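Local coordinates for replicase polyprotein 1a (Avian infectious bronchitis virus, PDB 3LD1) that is of unknown function in its nsp2a fragment, part of the nsp2 protein that is probably cut from the viral replicase polyprotein, at residues L1-E13 with L60-K74. The protein carries 3 engineered substitutions. Residues are numbered along the deposited sequence; the frame is centred on the assembly and turned at random.
Sequences LRDVILVSKDIPE and LLKGVDKITPGVPAK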
loop_
_atom_site.group_PDB
_atom_site.type_symbol
_atom_site.label_atom_id
_atom_site.label_comp_id
_atom_site.label_asym_id
_atom_site.label_seq_id
_atom_site.Cartn_x
_atom_site.Cartn_y
_atom_site.Cartn_z
ATOM N N LEU A 1 -32.187 -29.105 13.042
ATOM C CA LEU A 1 -32.063 -28.901 14.505
ATOM C C LEU A 1 -30.614 -29.229 14.936
ATOM O O LEU A 1 -30.397 -29.988 15.898
ATOM C CB LEU A 1 -33.104 -29.774 15.249
ATOM C CG LEU A 1 -33.833 -29.361 16.559
ATOM C CD1 LEU A 1 -32.994 -29.582 17.865
ATOM C CD2 LEU A 1 -34.475 -27.925 16.492
ATOM N N ARG A 2 -29.634 -28.651 14.219
ATOM C CA ARG A 2 -28.188 -28.773 14.568
ATOM C C ARG A 2 -27.827 -28.011 15.849
ATOM O O ARG A 2 -28.571 -27.121 16.289
ATOM C CB ARG A 2 -27.277 -28.247 13.456
ATOM C CG ARG A 2 -27.958 -27.965 12.127
ATOM C CD ARG A 2 -27.023 -27.162 11.243
ATOM N NE ARG A 2 -25.709 -27.798 11.163
ATOM C CZ ARG A 2 -25.328 -28.562 10.140
ATOM N NH1 ARG A 2 -26.153 -28.766 9.119
ATOM N NH2 ARG A 2 -24.125 -29.119 10.128
ATOM N N ASP A 3 -26.683 -28.360 16.446
ATOM C CA ASP A 3 -26.184 -27.629 17.635
ATOM C C ASP A 3 -25.587 -26.296 17.268
ATOM O O ASP A 3 -24.704 -26.195 16.383
ATOM C CB ASP A 3 -25.117 -28.400 18.383
ATOM C CG ASP A 3 -25.673 -29.558 19.124
ATOM O OD1 ASP A 3 -26.824 -29.951 18.829
ATOM O OD2 ASP A 3 -24.956 -30.076 20.002
ATOM N N VAL A 4 -26.096 -25.285 17.957
ATOM C CA VAL A 4 -25.597 -23.932 17.816
ATOM C C VAL A 4 -24.587 -23.722 18.967
ATOM O O VAL A 4 -24.969 -23.758 20.136
ATOM C CB VAL A 4 -26.763 -22.903 17.813
ATOM C CG1 VAL A 4 -26.275 -21.555 17.335
ATOM C CG2 VAL A 4 -27.908 -23.402 16.910
ATOM N N ILE A 5 -23.297 -23.572 18.634
ATOM C CA ILE A 5 -22.272 -23.375 19.660
ATOM C C ILE A 5 -22.333 -21.926 20.186
ATOM O O ILE A 5 -22.132 -20.975 19.443
ATOM C CB ILE A 5 -20.847 -23.826 19.171
ATOM C CG1 ILE A 5 -20.862 -25.340 18.876
ATOM C CG2 ILE A 5 -19.733 -23.459 20.207
ATOM C CD1 ILE A 5 -21.239 -25.651 17.463
ATOM N N LEU A 6 -22.627 -21.780 21.471
ATOM C CA LEU A 6 -22.660 -20.458 22.058
ATOM C C LEU A 6 -21.261 -19.940 22.489
ATOM O O LEU A 6 -20.666 -20.478 23.415
ATOM C CB LEU A 6 -23.656 -20.392 23.227
ATOM C CG LEU A 6 -25.079 -20.960 22.939
ATOM C CD1 LEU A 6 -25.811 -20.971 24.305
ATOM C CD2 LEU A 6 -25.885 -20.202 21.783
ATOM N N VAL A 7 -20.727 -18.908 21.826
ATOM C CA VAL A 7 -19.399 -18.507 22.192
ATOM C C VAL A 7 -19.357 -17.119 22.749
ATOM O O VAL A 7 -19.731 -16.140 22.095
ATOM C CB VAL A 7 -18.267 -18.855 21.162
ATOM C CG1 VAL A 7 -18.802 -19.409 19.852
ATOM C CG2 VAL A 7 -17.369 -17.741 20.992
ATOM N N SER A 8 -18.953 -17.103 24.015
ATOM C CA SER A 8 -18.781 -15.931 24.782
ATOM C C SER A 8 -18.046 -14.807 24.031
ATOM O O SER A 8 -16.901 -14.948 23.599
ATOM C CB SER A 8 -18.025 -16.323 25.999
ATOM O OG SER A 8 -18.415 -15.460 26.985
ATOM N N LYS A 9 -18.755 -13.707 23.863
ATOM C CA LYS A 9 -18.281 -12.528 23.155
ATOM C C LYS A 9 -16.945 -12.015 23.681
ATOM O O LYS A 9 -16.152 -11.469 22.887
ATOM C CB LYS A 9 -19.345 -11.393 23.192
ATOM C CG LYS A 9 -20.523 -11.580 22.219
ATOM C CD LYS A 9 -21.790 -10.785 22.598
ATOM C CE LYS A 9 -22.353 -10.069 21.383
ATOM N NZ LYS A 9 -23.740 -10.031 21.634
ATOM N N ASP A 10 -16.689 -12.218 24.983
ATOM C CA ASP A 10 -15.439 -11.784 25.646
ATOM C C ASP A 10 -14.272 -12.766 25.534
ATOM O O ASP A 10 -13.234 -12.507 26.157
ATOM C CB ASP A 10 -15.678 -11.515 27.149
ATOM C CG ASP A 10 -16.240 -12.752 27.877
ATOM O OD1 ASP A 10 -16.329 -12.771 29.127
ATOM O OD2 ASP A 10 -16.602 -13.719 27.156
ATOM N N ILE A 11 -14.407 -13.885 24.795
ATOM C CA ILE A 11 -13.284 -14.841 24.822
ATOM C C ILE A 11 -11.906 -14.167 24.542
ATOM O O ILE A 11 -11.825 -13.236 23.705
ATOM C CB ILE A 11 -13.515 -15.982 23.888
ATOM C CG1 ILE A 11 -13.878 -15.470 22.494
ATOM C CG2 ILE A 11 -14.616 -16.953 24.473
ATOM C CD1 ILE A 11 -13.813 -16.596 21.502
ATOM N N PRO A 12 -10.835 -14.592 25.253
ATOM C CA PRO A 12 -9.517 -13.921 25.032
ATOM C C PRO A 12 -9.016 -14.098 23.638
ATOM O O PRO A 12 -9.486 -14.995 22.932
ATOM C CB PRO A 12 -8.556 -14.530 26.076
ATOM C CG PRO A 12 -9.312 -15.636 26.811
ATOM C CD PRO A 12 -10.804 -15.637 26.296
ATOM N N GLU A 13 -8.112 -13.205 23.207
ATOM C CA GLU A 13 -7.616 -13.183 21.819
ATOM C C GLU A 13 -7.081 -14.562 21.437
ATOM O O GLU A 13 -7.174 -15.000 20.282
ATOM C CB GLU A 13 -6.413 -12.237 21.658
ATOM C CG GLU A 13 -6.582 -10.739 21.716
ATOM C CD GLU A 13 -6.932 -10.247 23.115
ATOM O OE1 GLU A 13 -6.932 -10.998 24.139
ATOM O OE2 GLU A 13 -7.236 -9.059 23.192
ATOM N N LEU A 60 -22.524 -24.105 13.414
ATOM C CA LEU A 60 -23.191 -22.847 13.637
ATOM C C LEU A 60 -22.705 -22.280 14.984
ATOM O O LEU A 60 -22.636 -23.045 15.987
ATOM C CB LEU A 60 -24.697 -23.066 13.684
ATOM C CG LEU A 60 -25.353 -23.983 12.636
ATOM C CD1 LEU A 60 -26.881 -23.992 12.919
ATOM C CD2 LEU A 60 -25.000 -23.647 11.144
ATOM N N LEU A 61 -22.400 -20.964 14.999
ATOM C CA LEU A 61 -22.003 -20.246 16.225
ATOM C C LEU A 61 -22.940 -19.109 16.552
ATOM O O LEU A 61 -23.641 -18.617 15.709
ATOM C CB LEU A 61 -20.553 -19.722 16.157
ATOM C CG LEU A 61 -19.441 -20.620 15.585
ATOM C CD1 LEU A 61 -18.283 -19.842 15.002
ATOM C CD2 LEU A 61 -18.946 -21.582 16.584
ATOM N N LYS A 62 -22.889 -18.693 17.796
ATOM C CA LYS A 62 -23.625 -17.567 18.304
ATOM C C LYS A 62 -22.881 -16.885 19.495
ATOM O O LYS A 62 -22.681 -17.503 20.566
ATOM C CB LYS A 62 -24.956 -18.072 18.810
ATOM C CG LYS A 62 -25.962 -16.973 19.035
ATOM C CD LYS A 62 -27.048 -17.424 19.972
ATOM C CE LYS A 62 -28.185 -16.502 19.881
ATOM N NZ LYS A 62 -29.002 -17.058 18.780
ATOM N N GLY A 63 -22.481 -15.626 19.309
ATOM C CA GLY A 63 -21.809 -14.919 20.371
ATOM C C GLY A 63 -22.803 -14.594 21.456
ATOM O O GLY A 63 -23.932 -14.165 21.164
ATOM N N VAL A 64 -22.411 -14.790 22.714
ATOM C CA VAL A 64 -23.282 -14.363 23.808
ATOM C C VAL A 64 -22.550 -13.681 24.932
ATOM O O VAL A 64 -21.315 -13.657 24.992
ATOM C CB VAL A 64 -24.051 -15.528 24.419
ATOM C CG1 VAL A 64 -24.946 -16.217 23.348
ATOM C CG2 VAL A 64 -23.051 -16.508 25.129
ATOM N N ASP A 65 -23.344 -13.107 25.828
ATOM C CA ASP A 65 -22.813 -12.548 27.061
ATOM C C ASP A 65 -23.401 -13.438 28.143
ATOM O O ASP A 65 -23.053 -14.611 28.222
ATOM C CB ASP A 65 -23.198 -11.062 27.238
ATOM C CG ASP A 65 -22.508 -10.108 26.220
ATOM O OD1 ASP A 65 -21.324 -10.294 25.816
ATOM O OD2 ASP A 65 -23.159 -9.116 25.840
ATOM N N LYS A 66 -24.329 -12.902 28.936
ATOM C CA LYS A 66 -24.957 -13.652 30.019
ATOM C C LYS A 66 -25.781 -14.696 29.336
ATOM O O LYS A 66 -26.549 -14.367 28.416
ATOM C CB LYS A 66 -25.872 -12.756 30.885
ATOM C CG LYS A 66 -25.094 -11.771 31.828
ATOM C CD LYS A 66 -25.929 -11.408 33.106
ATOM C CE LYS A 66 -25.668 -12.548 34.289
ATOM N NZ LYS A 66 -26.827 -12.305 35.338
ATOM N N ILE A 67 -25.585 -15.959 29.731
ATOM C CA ILE A 67 -26.418 -17.036 29.178
ATOM C C ILE A 67 -27.678 -17.136 30.032
ATOM O O ILE A 67 -27.596 -17.396 31.251
ATOM C CB ILE A 67 -25.705 -18.417 29.076
ATOM C CG1 ILE A 67 -24.472 -18.315 28.181
ATOM C CG2 ILE A 67 -26.621 -19.428 28.417
ATOM C CD1 ILE A 67 -23.230 -18.964 28.776
ATOM N N THR A 68 -28.812 -16.824 29.385
ATOM C CA THR A 68 -30.168 -17.237 29.795
ATOM C C THR A 68 -30.095 -18.704 30.326
ATOM O O THR A 68 -29.580 -19.584 29.607
ATOM C CB THR A 68 -31.142 -17.159 28.558
ATOM O OG1 THR A 68 -30.401 -17.478 27.365
ATOM C CG2 THR A 68 -31.772 -15.756 28.397
ATOM N N PRO A 69 -30.616 -18.978 31.559
ATOM C CA PRO A 69 -30.221 -20.279 32.203
ATOM C C PRO A 69 -30.942 -21.461 31.465
ATOM O O PRO A 69 -31.765 -21.179 30.556
ATOM C CB PRO A 69 -30.702 -20.108 33.658
ATOM C CG PRO A 69 -31.958 -19.150 33.518
ATOM C CD PRO A 69 -31.633 -18.222 32.343
ATOM N N GLY A 70 -30.653 -22.736 31.781
ATOM C CA GLY A 70 -31.466 -23.851 31.185
ATOM C C GLY A 70 -31.016 -24.608 29.914
ATOM O O GLY A 70 -30.024 -25.340 30.007
ATOM N N VAL A 71 -31.732 -24.432 28.762
ATOM C CA VAL A 71 -31.616 -25.240 27.456
ATOM C C VAL A 71 -30.190 -25.775 27.054
ATOM O O VAL A 71 -29.614 -25.290 26.065
ATOM C CB VAL A 71 -32.334 -24.516 26.161
ATOM C CG1 VAL A 71 -32.114 -25.288 24.794
ATOM C CG2 VAL A 71 -33.841 -24.234 26.387
ATOM N N PRO A 72 -29.671 -26.832 27.770
ATOM C CA PRO A 72 -28.211 -27.062 27.825
ATOM C C PRO A 72 -27.574 -26.914 26.459
ATOM O O PRO A 72 -27.939 -27.600 25.488
ATOM C CB PRO A 72 -28.085 -28.499 28.383
ATOM C CG PRO A 72 -29.274 -28.622 29.305
ATOM C CD PRO A 72 -30.397 -27.897 28.519
ATOM N N ALA A 73 -26.664 -25.964 26.358
ATOM C CA ALA A 73 -26.080 -25.700 25.071
ATOM C C ALA A 73 -24.643 -26.180 25.184
ATOM O O ALA A 73 -24.207 -26.566 26.268
ATOM C CB ALA A 73 -26.183 -24.228 24.770
ATOM N N LYS A 74 -23.926 -26.212 24.072
ATOM C CA LYS A 74 -22.474 -26.252 24.161
ATOM C C LYS A 74 -21.930 -24.823 24.137
ATOM O O LYS A 74 -22.228 -24.051 23.227
ATOM C CB LYS A 74 -21.897 -27.093 23.045
ATOM C CG LYS A 74 -22.513 -28.482 22.969
ATOM C CD LYS A 74 -21.777 -29.342 21.975
ATOM C CE LYS A 74 -22.088 -30.807 22.162
ATOM N NZ LYS A 74 -23.111 -31.112 21.149
#
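Strand 4-8 pairs in parallel with strand 60-64, Ile5 standing beside Leu61 and Val7 beside Gly63. The strand axes are inclined at 32° to each other, a twisted pairing. Backbone bonds alternate along it. Ile5 N donates to Leu60 O, and Lys62 N to Ile5 O. Val7 N reaches Lys62 O at 2.7 Å, then Val64 N reaches Val7 O at 3.1 Å from well above the carbonyl plane. Lys9 N closes the series on Val64 O at 2.8 Å with a nearly straight bond, 178°. On its other edge the first strand meets Lys74, where Leu6 N binds Lys74 O at 2.9 Å.

The apolar contacts lie on both faces. Leu61 CD2 sits 3.9 Å from both Ile5 CB and Val7 CG1, bridging the two side chains. On the other face Leu6 divides its branches: CD1 meets Ala73 CB, while CD2 lies 3.5 Å from Lys62 CD. With CG anti to the backbone N (chi1 -165°), the Lys62 chain lies beside Leu6 and points the same way. Lys62 CB also touches Val4 CG1. At the start of the pairing, the Arg2 chain crosses Leu60 at about a right angle, with CD 3.6 Å from Leu60 CD1.

Charge enters at the ends. Lys74 NZ forms a salt bridge with Asp3 OD2, but the modelled distance is implausibly short and its detail is doubtful. Lys9 lays its CD against Asp65 OD1, but its NZ stays 4.3 Å from Asp65 OD2, beyond a salt bridge.

Strands 4-8 and 57-64 are the two middle strands of a four-stranded mixed sheet, between 50-54 and 74-76. Helices 30-46 and 82-89 cover the face carrying Ile5, Leu61 and Val7: Phe40 and Phe89 touch Leu61, Leu44 touches Val7, and Ile88 touches Ile5.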